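Local coordinates for protein orotidine 5'-phosphate decarboxylase (PDB 4DBD) that probably catalyses the decarboxylation of orotidine 5'-monophosphate to UMP, the last step of de novo UMP synthesis, as a homodimer of TIM-barrel subunits, at residues S4-A9 with R201-I206; L8-P13 with Q17-M22; E117-L122 with G143-H148; G171-A176 with E184-S189. All coordinates share one frame; numbering follows the deposited sequence.

Contact 1: residues S4-A9 with R201-I206; sequences SRVILA and RTINKI
The backbones of Ser-4 and Asn-204 come closest here, their CA atoms 6.3 Å apart. Ser-4 lies in the lead-in to strand 6-10. Asn-204 lies on helix 196-210, which runs along the outside of the barrel. The two backbones share no direct hydrogen bond.

The amide oxygen of Asn-204 is the centre of the polar part. Its OD1 lies 2.9 Å from Ser-4 OG. A water links the same oxygen to the backbone: it donates to Asn-204 OD1 at 2.8 Å and accepts from Arg-5 N at 2.9 Å. The other arm of the amide, ND2, is hydrogen-bonded to the carbonyl oxygen of Glu-25. That oxygen and Asn-204 OD1 both lie within reach of the one proton on Ser-4 OG. The Asn-204 amide is thus held at both ends.

Ser-4 OG also accepts from Val-6 N at 3.1 Å, with an N-H...O angle of 159°. This is an ST turn, and it helps fix the hydroxyl beside the start of the strand.

Val-6 places CG1 anti to the backbone N (chi1 173°), which leaves CG2 facing the helix. CG2 lies against the amide oxygen, 3.4 Å from Asn-204 OD1. The apolar contact is Val-6 CG2 on Ile-203 CG2, at 4.2 Å. Leu-200 and Ile-207, on the same helix, also pack on Val-6, as does Ile-186 of strand 183-186.

A water-bridged polar edge beside a buried aliphatic patch thus joins the first strand to the last helix. This chain closure, with the C-terminal helix packed over the first and last strands, belongs to the TIM barrel.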
loop_
_atom_site.group_PDB
_atom_site.type_symbol
_atom_site.label_atom_id
_atom_site.label_comp_id
_atom_site.label_asym_id
_atom_site.label_seq_id
_atom_site.Cartn_x
_atom_site.Cartn_y
_atom_site.Cartn_z
ATOM N N SER A 4 12.352 -18.615 18.736
ATOM C CA SER A 4 11.465 -17.460 18.814
ATOM C C SER A 4 10.300 -17.559 17.840
ATOM O O SER A 4 10.407 -18.161 16.769
ATOM C CB SER A 4 12.238 -16.158 18.567
ATOM O OG SER A 4 11.383 -15.029 18.693
ATOM N N ARG A 5 9.188 -16.948 18.229
ATOM C CA ARG A 5 7.983 -16.912 17.427
ATOM C C ARG A 5 7.709 -15.476 17.035
ATOM O O ARG A 5 6.608 -15.154 16.568
ATOM C CB ARG A 5 6.812 -17.406 18.261
ATOM C CG ARG A 5 6.935 -18.835 18.725
ATOM C CD ARG A 5 6.462 -19.763 17.645
ATOM N NE ARG A 5 6.266 -21.122 18.135
ATOM C CZ ARG A 5 5.257 -21.902 17.763
ATOM N NH1 ARG A 5 4.354 -21.452 16.899
ATOM N NH2 ARG A 5 5.148 -23.130 18.256
ATOM N N VAL A 6 8.689 -14.610 17.263
ATOM C CA VAL A 6 8.495 -13.177 17.050
ATOM C C VAL A 6 9.049 -12.674 15.722
ATOM O O VAL A 6 10.179 -12.992 15.342
ATOM C CB VAL A 6 9.120 -12.333 18.176
ATOM C CG1 VAL A 6 9.054 -10.858 17.830
ATOM C CG2 VAL A 6 8.431 -12.609 19.505
ATOM N N ILE A 7 8.240 -11.888 15.018
ATOM C CA ILE A 7 8.716 -11.162 13.847
ATOM C C ILE A 7 8.772 -9.688 14.229
ATOM O O ILE A 7 7.744 -9.099 14.582
ATOM C CB ILE A 7 7.778 -11.349 12.622
ATOM C CG1 ILE A 7 7.831 -12.791 12.115
ATOM C CG2 ILE A 7 8.167 -10.377 11.509
ATOM C CD1 ILE A 7 6.715 -13.151 11.163
ATOM N N LEU A 8 9.962 -9.095 14.191
ATOM C CA LEU A 8 10.105 -7.687 14.535
ATOM C C LEU A 8 9.524 -6.802 13.447
ATOM O O LEU A 8 9.925 -6.892 12.285
ATOM C CB LEU A 8 11.577 -7.305 14.756
ATOM C CG LEU A 8 11.854 -5.817 14.980
ATOM C CD1 LEU A 8 11.138 -5.316 16.247
ATOM C CD2 LEU A 8 13.356 -5.519 15.064
ATOM N N ALA A 9 8.590 -5.931 13.818
ATOM C CA ALA A 9 8.089 -4.955 12.859
ATOM C C ALA A 9 8.972 -3.737 12.966
ATOM O O ALA A 9 8.775 -2.886 13.843
ATOM C CB ALA A 9 6.629 -4.600 13.134
ATOM N N ARG A 201 13.708 -10.213 24.758
ATOM C CA ARG A 201 13.958 -11.412 25.560
ATOM C C ARG A 201 12.805 -11.696 26.540
ATOM O O ARG A 201 12.388 -12.838 26.717
ATOM C CB ARG A 201 15.317 -11.320 26.277
ATOM C CG ARG A 201 16.488 -11.169 25.301
ATOM C CD ARG A 201 17.876 -11.420 25.912
ATOM N NE ARG A 201 18.763 -11.982 24.887
ATOM C CZ ARG A 201 20.048 -11.673 24.708
ATOM N NH1 ARG A 201 20.661 -10.789 25.490
ATOM N NH2 ARG A 201 20.725 -12.260 23.730
ATOM N N THR A 202 12.283 -10.646 27.160
ATOM C CA THR A 202 11.170 -10.773 28.092
ATOM C C THR A 202 9.917 -11.296 27.378
ATOM O O THR A 202 9.247 -12.222 27.851
ATOM C CB THR A 202 10.876 -9.418 28.745
ATOM O OG1 THR A 202 12.042 -8.958 29.457
ATOM C CG2 THR A 202 9.691 -9.519 29.694
ATOM N N ILE A 203 9.616 -10.706 26.223
ATOM C CA ILE A 203 8.479 -11.130 25.403
ATOM C C ILE A 203 8.639 -12.572 24.924
ATOM O O ILE A 203 7.681 -13.348 24.930
ATOM C CB ILE A 203 8.308 -10.198 24.189
ATOM C CG1 ILE A 203 7.851 -8.809 24.658
ATOM C CG2 ILE A 203 7.353 -10.814 23.163
ATOM C CD1 ILE A 203 7.992 -7.728 23.607
ATOM N N ASN A 204 9.843 -12.930 24.493
ATOM C CA ASN A 204 10.112 -14.311 24.130
ATOM C C ASN A 204 9.803 -15.247 25.294
ATOM O O ASN A 204 9.179 -16.297 25.102
ATOM C CB ASN A 204 11.562 -14.495 23.660
ATOM C CG ASN A 204 11.760 -14.109 22.204
ATOM O OD1 ASN A 204 10.815 -14.122 21.410
ATOM N ND2 ASN A 204 12.996 -13.772 21.844
ATOM N N LYS A 205 10.227 -14.867 26.497
ATOM C CA LYS A 205 9.950 -15.692 27.677
ATOM C C LYS A 205 8.449 -15.835 27.914
ATOM O O LYS A 205 7.955 -16.931 28.162
ATOM C CB LYS A 205 10.623 -15.121 28.932
ATOM C CG LYS A 205 12.145 -15.182 28.920
ATOM C CD LYS A 205 12.699 -14.683 30.249
ATOM C CE LYS A 205 14.149 -14.243 30.128
ATOM N NZ LYS A 205 14.352 -12.947 30.836
ATOM N N ILE A 206 7.729 -14.717 27.848
ATOM C CA ILE A 206 6.277 -14.732 28.014
ATOM C C ILE A 206 5.618 -15.683 27.027
ATOM O O ILE A 206 4.719 -16.460 27.373
ATOM C CB ILE A 206 5.676 -13.321 27.829
ATOM C CG1 ILE A 206 6.074 -12.417 29.000
ATOM C CG2 ILE A 206 4.156 -13.391 27.717
ATOM C CD1 ILE A 206 5.862 -10.928 28.734
HETATM O O HOH W 1 8.925 -16.142 20.985
#

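Contact 2: residues L8-P13 with Q17-M22; sequences LAMDKP and QVLKEM
Leu-8 and Met-10 on strand 6-10 meet Leu-19 and Met-22 on helix 16-22. This is the strand-helix packing of the first beta-alpha-beta unit of the TIM barrel. The axes of 8-10 and 17-22 approach to 12.4 Å. Their directions are nearly antiparallel, at 163°. Just beyond the strand, Asp-11, predicted to bind substrate, packs on Ile-68 of the second subunit.

The contact is apolar, with no hydrogen bond between the segments. Among the aliphatic groups, Leu-8 and Leu-19 meet at about a right angle, with Leu-8 CD2 4.0 Å from Leu-19 CD2. Leu-26 and Ile-190 also pack on Leu-8.

Thioether contacts make up the rest. Met-22 SD lies 4.1 Å from Leu-8 CD2, the two chains crossing nearly square. Met-10 and Leu-19 meet tip to tip, and both methyls of Leu-19 touch the sulfur. An alanine in place of Leu-19 would probably open a gap between strand and helix and leave the end of Met-10, which also packs on Leu-35, less firmly held.

The Met-10 chain bends at its last torsion (chi3 63°), which lays the terminal CE 4.0 Å from Leu-19 CD1.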
loop_
_atom_site.group_PDB
_atom_site.type_symbol
_atom_site.label_atom_id
_atom_site.label_comp_id
_atom_site.label_asym_id
_atom_site.label_seq_id
_atom_site.Cartn_x
_atom_site.Cartn_y
_atom_site.Cartn_z
ATOM N N LEU A 8 9.962 -9.095 14.191
ATOM C CA LEU A 8 10.105 -7.687 14.535
ATOM C C LEU A 8 9.524 -6.802 13.447
ATOM O O LEU A 8 9.925 -6.892 12.285
ATOM C CB LEU A 8 11.577 -7.305 14.756
ATOM C CG LEU A 8 11.854 -5.817 14.980
ATOM C CD1 LEU A 8 11.138 -5.316 16.247
ATOM C CD2 LEU A 8 13.356 -5.519 15.064
ATOM N N ALA A 9 8.590 -5.931 13.818
ATOM C CA ALA A 9 8.089 -4.955 12.859
ATOM C C ALA A 9 8.972 -3.737 12.966
ATOM O O ALA A 9 8.775 -2.886 13.843
ATOM C CB ALA A 9 6.629 -4.600 13.134
ATOM N N MET A 10 9.982 -3.668 12.106
ATOM C CA MET A 10 10.911 -2.554 12.182
ATOM C C MET A 10 10.380 -1.364 11.409
ATOM O O MET A 10 10.708 -1.168 10.239
ATOM C CB MET A 10 12.307 -2.955 11.701
ATOM C CG MET A 10 13.346 -1.898 12.002
ATOM S SD MET A 10 15.015 -2.572 12.108
ATOM C CE MET A 10 15.223 -3.174 10.429
ATOM N N ASP A 11 9.552 -0.575 12.082
ATOM C CA ASP A 11 8.958 0.619 11.497
ATOM C C ASP A 11 9.671 1.873 12.009
ATOM O O ASP A 11 9.343 2.996 11.618
ATOM C CB ASP A 11 7.466 0.668 11.839
ATOM C CG ASP A 11 6.694 -0.476 11.219
ATOM O OD1 ASP A 11 6.893 -0.744 10.007
ATOM O OD2 ASP A 11 5.892 -1.111 11.942
ATOM N N LYS A 12 10.637 1.665 12.902
ATOM C CA LYS A 12 11.609 2.686 13.270
ATOM C C LYS A 12 12.983 2.042 13.218
ATOM O O LYS A 12 13.117 0.847 13.498
ATOM C CB LYS A 12 11.354 3.200 14.686
ATOM C CG LYS A 12 10.316 4.297 14.799
ATOM C CD LYS A 12 10.284 4.789 16.238
ATOM C CE LYS A 12 9.370 5.983 16.427
ATOM N NZ LYS A 12 9.345 6.361 17.871
ATOM N N PRO A 13 14.014 2.829 12.869
ATOM C CA PRO A 13 15.388 2.329 12.784
ATOM C C PRO A 13 15.902 1.725 14.092
ATOM O O PRO A 13 15.719 2.315 15.161
ATOM C CB PRO A 13 16.189 3.592 12.447
ATOM C CG PRO A 13 15.214 4.466 11.720
ATOM C CD PRO A 13 13.900 4.224 12.406
ATOM N N GLN A 17 24.052 -3.369 15.360
ATOM C CA GLN A 17 24.520 -4.199 16.467
ATOM C C GLN A 17 23.356 -4.831 17.232
ATOM O O GLN A 17 23.397 -6.017 17.566
ATOM C CB GLN A 17 25.433 -3.403 17.406
ATOM C CG GLN A 17 26.628 -2.782 16.698
ATOM C CD GLN A 17 27.425 -3.799 15.897
ATOM O OE1 GLN A 17 27.618 -4.936 16.333
ATOM N NE2 GLN A 17 27.891 -3.394 14.715
ATOM N N VAL A 18 22.315 -4.040 17.491
ATOM C CA VAL A 18 21.098 -4.552 18.130
ATOM C C VAL A 18 20.480 -5.706 17.340
ATOM O O VAL A 18 20.146 -6.757 17.899
ATOM C CB VAL A 18 20.040 -3.430 18.295
ATOM C CG1 VAL A 18 18.686 -4.007 18.710
ATOM C CG2 VAL A 18 20.517 -2.386 19.291
ATOM N N LEU A 19 20.331 -5.509 16.035
ATOM C CA LEU A 19 19.718 -6.530 15.194
ATOM C C LEU A 19 20.519 -7.833 15.208
ATOM O O LEU A 19 19.954 -8.914 15.111
ATOM C CB LEU A 19 19.523 -6.007 13.765
ATOM C CG LEU A 19 18.640 -4.756 13.683
ATOM C CD1 LEU A 19 18.617 -4.159 12.275
ATOM C CD2 LEU A 19 17.225 -5.075 14.152
ATOM N N LYS A 20 21.840 -7.732 15.349
ATOM C CA LYS A 20 22.680 -8.931 15.353
ATOM C C LYS A 20 22.460 -9.822 16.576
ATOM O O LYS A 20 22.584 -11.044 16.482
ATOM C CB LYS A 20 24.162 -8.573 15.188
ATOM C CG LYS A 20 24.523 -8.089 13.793
ATOM C CD LYS A 20 24.240 -9.157 12.741
ATOM C CE LYS A 20 25.148 -10.369 12.905
ATOM N NZ LYS A 20 24.920 -11.404 11.850
ATOM N N GLU A 21 22.130 -9.218 17.716
ATOM C CA GLU A 21 21.763 -9.995 18.899
ATOM C C GLU A 21 20.380 -10.598 18.739
ATOM O O GLU A 21 20.133 -11.744 19.134
ATOM C CB GLU A 21 21.791 -9.130 20.161
ATOM C CG GLU A 21 23.187 -8.868 20.710
ATOM C CD GLU A 21 23.986 -10.147 20.930
ATOM O OE1 GLU A 21 23.616 -10.948 21.818
ATOM O OE2 GLU A 21 24.987 -10.353 20.207
ATOM N N MET A 22 19.475 -9.817 18.161
ATOM C CA MET A 22 18.107 -10.274 17.956
ATOM C C MET A 22 18.049 -11.395 16.935
ATOM O O MET A 22 17.172 -12.249 17.002
ATOM C CB MET A 22 17.226 -9.112 17.502
ATOM C CG MET A 22 17.170 -7.953 18.476
ATOM S SD MET A 22 15.895 -6.783 17.958
ATOM C CE MET A 22 15.544 -5.954 19.509
#

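Contact 3: residues E117-L122 with G143-H148; sequences EGWSTL and GTKLDH. With SO4 (sulfate ion), chain C.
Oxygen O3 of a bound sulfate is gripped from both segments. Thr-121 OG1 donates to it at 2.9 Å. His-148 NE2 donates to it at 3.0 Å, with an N-H...O angle of 158°. The sulfur lies in the plane of the imidazole, at the ring edge, and the ion is met edge-on.

The two side chains cross at about a right angle. Thr-121 OG1 comes 3.6 Å from His-148 CE1, but no hydrogen bond joins them directly. The Thr-121 torsion is off the staggered values (chi1 -149°), and this turn carries OG1 toward the ion. The neighbouring backbone is braced by an ST turn, in which Leu-122 N donates to Ser-120 OG at 3.1 Å.

Lys-145, at the N-cap position of helix 146-155, runs past the sulfate. Its CD is 4.1 Å from sulfate O1. The chain bends at chi2 and again at chi4, and its ammonium ends 4.1 Å from Trp-119 CB. The polar partner of NZ is the carbonyl oxygen of Met-114.

The contact joins the loop after strand 107-113 of the TIM barrel to the start of helix 146-155, near Ser-115, a probable substrate-binding residue. Trp-119 packs on Phe-87 of the second subunit, and Val-113 touches Trp-119, Lys-145 and His-148.

The sulfate probably comes from the crystallisation liquor. Its charge would probably favour a protonated imidazole on His-148. The polar link between loop and helix therefore passes through an anion, and no direct hydrogen bond joins the two segments.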
loop_
_atom_site.group_PDB
_atom_site.type_symbol
_atom_site.label_atom_id
_atom_site.label_comp_id
_atom_site.label_asym_id
_atom_site.label_seq_id
_atom_site.Cartn_x
_atom_site.Cartn_y
_atom_site.Cartn_z
ATOM N N GLU A 117 -10.431 -1.541 14.572
ATOM C CA GLU A 117 -11.875 -1.728 14.641
ATOM C C GLU A 117 -12.563 -1.484 13.306
ATOM O O GLU A 117 -13.597 -2.093 13.018
ATOM C CB GLU A 117 -12.488 -0.827 15.720
ATOM C CG GLU A 117 -12.391 -1.392 17.117
ATOM C CD GLU A 117 -12.908 -0.428 18.167
ATOM O OE1 GLU A 117 -12.186 -0.197 19.156
ATOM O OE2 GLU A 117 -14.032 0.096 18.002
ATOM N N GLY A 118 -11.976 -0.605 12.492
ATOM C CA GLY A 118 -12.567 -0.214 11.230
ATOM C C GLY A 118 -12.474 -1.278 10.150
ATOM O O GLY A 118 -13.116 -1.164 9.110
ATOM N N TRP A 119 -11.681 -2.318 10.391
ATOM C CA TRP A 119 -11.579 -3.404 9.417
ATOM C C TRP A 119 -12.885 -4.175 9.322
ATOM O O TRP A 119 -13.343 -4.760 10.309
ATOM C CB TRP A 119 -10.447 -4.373 9.773
ATOM C CG TRP A 119 -10.314 -5.495 8.777
ATOM C CD1 TRP A 119 -10.818 -6.757 8.886
ATOM C CD2 TRP A 119 -9.644 -5.440 7.512
ATOM N NE1 TRP A 119 -10.495 -7.497 7.773
ATOM C CE2 TRP A 119 -9.773 -6.707 6.912
ATOM C CE3 TRP A 119 -8.942 -4.437 6.834
ATOM C CZ2 TRP A 119 -9.226 -7.003 5.659
ATOM C CZ3 TRP A 119 -8.388 -4.735 5.600
ATOM C CH2 TRP A 119 -8.537 -6.005 5.024
ATOM N N SER A 120 -13.468 -4.195 8.128
ATOM C CA SER A 120 -14.740 -4.871 7.912
ATOM C C SER A 120 -14.612 -6.391 7.877
ATOM O O SER A 120 -13.712 -6.952 7.246
ATOM C CB SER A 120 -15.412 -4.383 6.626
ATOM O OG SER A 120 -16.665 -5.016 6.460
ATOM N N THR A 121 -15.541 -7.038 8.564
ATOM C CA THR A 121 -15.614 -8.482 8.636
ATOM C C THR A 121 -16.416 -9.005 7.449
ATOM O O THR A 121 -16.446 -10.207 7.186
ATOM C CB THR A 121 -16.332 -8.898 9.941
ATOM O OG1 THR A 121 -15.824 -10.151 10.407
ATOM C CG2 THR A 121 -17.848 -8.992 9.720
ATOM N N LEU A 122 -17.055 -8.091 6.730
ATOM C CA LEU A 122 -18.104 -8.451 5.775
ATOM C C LEU A 122 -17.642 -9.258 4.566
ATOM O O LEU A 122 -18.457 -9.869 3.876
ATOM C CB LEU A 122 -18.834 -7.195 5.301
ATOM C CG LEU A 122 -19.511 -6.398 6.415
ATOM C CD1 LEU A 122 -20.301 -5.229 5.843
ATOM C CD2 LEU A 122 -20.406 -7.314 7.240
ATOM N N GLY A 143 -3.859 -9.825 15.466
ATOM C CA GLY A 143 -3.684 -10.381 16.801
ATOM C C GLY A 143 -4.749 -9.970 17.809
ATOM O O GLY A 143 -4.886 -10.595 18.862
ATOM N N THR A 144 -5.497 -8.913 17.495
ATOM C CA THR A 144 -6.650 -8.521 18.296
ATOM C C THR A 144 -7.842 -9.395 17.928
ATOM O O THR A 144 -8.863 -9.399 18.620
ATOM C CB THR A 144 -7.070 -7.087 17.992
ATOM O OG1 THR A 144 -7.196 -6.944 16.573
ATOM C CG2 THR A 144 -6.055 -6.099 18.517
ATOM N N LYS A 145 -7.712 -10.112 16.818
ATOM C CA LYS A 145 -8.828 -10.853 16.242
ATOM C C LYS A 145 -8.624 -12.355 16.446
ATOM O O LYS A 145 -8.440 -13.106 15.474
ATOM C CB LYS A 145 -8.953 -10.523 14.749
ATOM C CG LYS A 145 -8.960 -9.020 14.424
ATOM C CD LYS A 145 -10.177 -8.316 15.039
ATOM C CE LYS A 145 -10.337 -6.877 14.517
ATOM N NZ LYS A 145 -10.797 -6.800 13.093
ATOM N N LEU A 146 -8.655 -12.780 17.709
ATOM C CA LEU A 146 -8.328 -14.161 18.070
ATOM C C LEU A 146 -9.266 -15.193 17.452
ATOM O O LEU A 146 -8.802 -16.221 16.986
ATOM C CB LEU A 146 -8.256 -14.356 19.589
ATOM C CG LEU A 146 -7.229 -13.535 20.376
ATOM C CD1 LEU A 146 -7.127 -14.061 21.799
ATOM C CD2 LEU A 146 -5.855 -13.555 19.705
ATOM N N ASP A 147 -10.574 -14.934 17.476
ATOM C CA ASP A 147 -11.535 -15.855 16.868
ATOM C C ASP A 147 -11.161 -16.124 15.419
ATOM O O ASP A 147 -11.203 -17.265 14.950
ATOM C CB ASP A 147 -12.952 -15.280 16.917
ATOM C CG ASP A 147 -13.551 -15.317 18.310
ATOM O OD1 ASP A 147 -12.810 -15.036 19.272
ATOM O OD2 ASP A 147 -14.759 -15.640 18.439
ATOM N N HIS A 148 -10.800 -15.063 14.706
ATOM C CA HIS A 148 -10.476 -15.199 13.283
ATOM C C HIS A 148 -9.187 -15.991 13.068
ATOM O O HIS A 148 -9.059 -16.728 12.083
ATOM C CB HIS A 148 -10.404 -13.825 12.616
ATOM C CG HIS A 148 -11.714 -13.097 12.587
ATOM N ND1 HIS A 148 -12.734 -13.437 11.724
ATOM C CD2 HIS A 148 -12.169 -12.046 13.310
ATOM C CE1 HIS A 148 -13.758 -12.626 11.917
ATOM N NE2 HIS A 148 -13.441 -11.774 12.873
HETATM S S SO4 C . -15.313 -8.735 14.279
HETATM O O1 SO4 C . -14.209 -9.182 15.129
HETATM O O2 SO4 C . -14.957 -7.459 13.656
HETATM O O3 SO4 C . -15.572 -9.737 13.244
HETATM O O4 SO4 C . -16.514 -8.556 15.087
#

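Contact 4: residues G171-A176 with E184-S189; sequences GSYGDA and EIIGRS. With SO4 (sulfate ion), chain B.
Glu-184 and Tyr-173 both place CG anti to their own carbonyl carbon, with chi1 at -83° and -45°. Glu-184 then extends to put its carboxylate against the backbone N-H groups of the 172-175 turn. Tyr-173 swings its ring along the strand toward Ser-189.

Gly-174 N donates to the syn lone pair of Glu-184 OE1 at 2.9 Å, with an angle of 164°. Ala-176 N makes a weak bond to Glu-184 OE2 at 3.1 Å, and Val-177 N also donates to that oxygen. The carboxylate thus gathers backbone N-H groups at the start of helix 175-179. With an alanine in place of Glu-184, Gly-174 N and Ala-176 N would probably be left without these acceptors, and the turn less firmly held.

The turn is type II, and Gly-174 takes backbone angles that call for glycine. It leads into helix 175-179, which lies between strands 160-163 and 183-186 in a beta-alpha-beta unit of the TIM barrel. Tyr-173 OH and Ser-189 OG are hydrogen-bonded at 2.7 Å, the serine oxygen lying in the ring plane. The ring also meets Ile-186, CD1 to CD1, at 4.2 Å.

Gly-171 to Gly-174, Gly-187 and Arg-188 probably bind substrate, consistent with a phosphate site. Past the strand, a sulfate, probably from the crystallisation liquor, takes five bonds: from Gly-187 N (to O4), Arg-188 N and NE (both to O2), Arg-188 NH2 (to O3) and Gln-169 NE2.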
loop_
_atom_site.group_PDB
_atom_site.type_symbol
_atom_site.label_atom_id
_atom_site.label_comp_id
_atom_site.label_asym_id
_atom_site.label_seq_id
_atom_site.Cartn_x
_atom_site.Cartn_y
_atom_site.Cartn_z
ATOM N N GLY A 171 -3.001 -6.747 21.641
ATOM C CA GLY A 171 -2.635 -8.151 21.745
ATOM C C GLY A 171 -1.718 -8.462 22.922
ATOM O O GLY A 171 -0.599 -7.922 23.017
ATOM N N SER A 172 -2.199 -9.328 23.821
ATOM C CA SER A 172 -1.398 -9.831 24.944
ATOM C C SER A 172 -0.437 -10.908 24.447
ATOM O O SER A 172 -0.870 -11.889 23.859
ATOM C CB SER A 172 -2.304 -10.410 26.023
ATOM O OG SER A 172 -1.542 -10.959 27.087
ATOM N N TYR A 173 0.863 -10.730 24.696
ATOM C CA TYR A 173 1.883 -11.557 24.045
ATOM C C TYR A 173 1.647 -13.049 24.189
ATOM O O TYR A 173 1.519 -13.561 25.309
ATOM C CB TYR A 173 3.287 -11.209 24.551
ATOM C CG TYR A 173 3.516 -9.730 24.613
ATOM C CD1 TYR A 173 3.671 -8.983 23.450
ATOM C CD2 TYR A 173 3.559 -9.071 25.829
ATOM C CE1 TYR A 173 3.872 -7.621 23.504
ATOM C CE2 TYR A 173 3.765 -7.707 25.894
ATOM C CZ TYR A 173 3.917 -6.989 24.740
ATOM O OH TYR A 173 4.117 -5.629 24.804
ATOM N N GLY A 174 1.616 -13.740 23.053
ATOM C CA GLY A 174 1.473 -15.181 23.022
ATOM C C GLY A 174 0.052 -15.639 22.765
ATOM O O GLY A 174 -0.175 -16.807 22.447
ATOM N N ASP A 175 -0.907 -14.726 22.891
ATOM C CA ASP A 175 -2.315 -15.093 22.710
ATOM C C ASP A 175 -2.635 -15.475 21.275
ATOM O O ASP A 175 -3.521 -16.303 21.028
ATOM C CB ASP A 175 -3.263 -13.964 23.143
ATOM C CG ASP A 175 -3.375 -13.828 24.655
ATOM O OD1 ASP A 175 -2.749 -14.614 25.400
ATOM O OD2 ASP A 175 -4.111 -12.926 25.096
ATOM N N ALA A 176 -1.941 -14.851 20.327
ATOM C CA ALA A 176 -2.180 -15.143 18.922
ATOM C C ALA A 176 -1.619 -16.511 18.574
ATOM O O ALA A 176 -2.300 -17.328 17.952
ATOM C CB ALA A 176 -1.582 -14.068 18.038
ATOM N N GLU A 184 4.142 -14.111 15.909
ATOM C CA GLU A 184 3.578 -12.822 16.284
ATOM C C GLU A 184 4.446 -11.667 15.821
ATOM O O GLU A 184 5.667 -11.652 16.031
ATOM C CB GLU A 184 3.323 -12.750 17.801
ATOM C CG GLU A 184 2.005 -13.396 18.182
ATOM C CD GLU A 184 1.770 -13.476 19.690
ATOM O OE1 GLU A 184 2.250 -12.608 20.458
ATOM O OE2 GLU A 184 1.093 -14.430 20.098
ATOM N N ILE A 185 3.804 -10.705 15.168
ATOM C CA ILE A 185 4.483 -9.511 14.693
ATOM C C ILE A 185 4.381 -8.430 15.746
ATOM O O ILE A 185 3.285 -8.037 16.144
ATOM C CB ILE A 185 3.849 -9.011 13.406
ATOM C CG1 ILE A 185 4.071 -10.047 12.303
ATOM C CG2 ILE A 185 4.435 -7.649 13.019
ATOM C CD1 ILE A 185 3.142 -9.922 11.129
ATOM N N ILE A 186 5.534 -7.952 16.184
ATOM C CA ILE A 186 5.623 -7.016 17.290
ATOM C C ILE A 186 6.531 -5.858 16.911
ATOM O O ILE A 186 7.668 -6.058 16.461
ATOM C CB ILE A 186 6.138 -7.731 18.557
ATOM C CG1 ILE A 186 5.283 -8.975 18.818
ATOM C CG2 ILE A 186 6.117 -6.788 19.757
ATOM C CD1 ILE A 186 5.767 -9.848 19.950
ATOM N N GLY A 187 6.013 -4.647 17.066
ATOM C CA GLY A 187 6.736 -3.450 16.691
ATOM C C GLY A 187 7.098 -2.609 17.894
ATOM O O GLY A 187 8.129 -2.833 18.524
ATOM N N ARG A 188 6.227 -1.659 18.231
ATOM C CA ARG A 188 6.525 -0.652 19.255
ATOM C C ARG A 188 6.953 -1.236 20.598
ATOM O O ARG A 188 7.828 -0.679 21.266
ATOM C CB ARG A 188 5.322 0.282 19.457
ATOM C CG ARG A 188 5.229 1.383 18.406
ATOM C CD ARG A 188 3.893 2.073 18.451
ATOM N NE ARG A 188 2.869 1.283 17.776
ATOM C CZ ARG A 188 1.618 1.691 17.596
ATOM N NH1 ARG A 188 1.249 2.884 18.047
ATOM N NH2 ARG A 188 0.747 0.910 16.958
ATOM N N SER A 189 6.322 -2.334 20.998
ATOM C CA SER A 189 6.667 -3.008 22.250
ATOM C C SER A 189 8.177 -3.262 22.355
ATOM O O SER A 189 8.739 -3.279 23.444
ATOM C CB SER A 189 5.902 -4.323 22.369
ATOM O OG SER A 189 4.520 -4.086 22.581
HETATM S S SO4 B . 3.048 -2.297 16.443
HETATM O O1 SO4 B . 3.139 -2.583 15.008
HETATM O O2 SO4 B . 3.894 -1.161 16.773
HETATM O O3 SO4 B . 1.662 -1.964 16.792
HETATM O O4 SO4 B . 3.469 -3.478 17.197
#

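In the fold
Contacts 1, 2 and 4 meet around neighbouring strands 6-10 and 183-186, whereas contact 3 lies elsewhere on the barrel. Contact 2 is buried and wholly apolar. Contact 1 shares strand 6-10 with it but is only partly buried, and it mixes aliphatic packing with a water bridge. Contact 4 continues the sheet: Arg-5 and Ile-7 bond through their backbones to Glu-184, and Ala-9 to Ile-186. Its chemistry is mainly polar. Contacts 3 and 4 each hold a sulfate, but the one in contact 4 lies among predicted substrate-binding residues. Contact 3 is partly buried, with Thr-121 exposed, and lies farthest from the chain centre. It touches contact 4 through Leu-146.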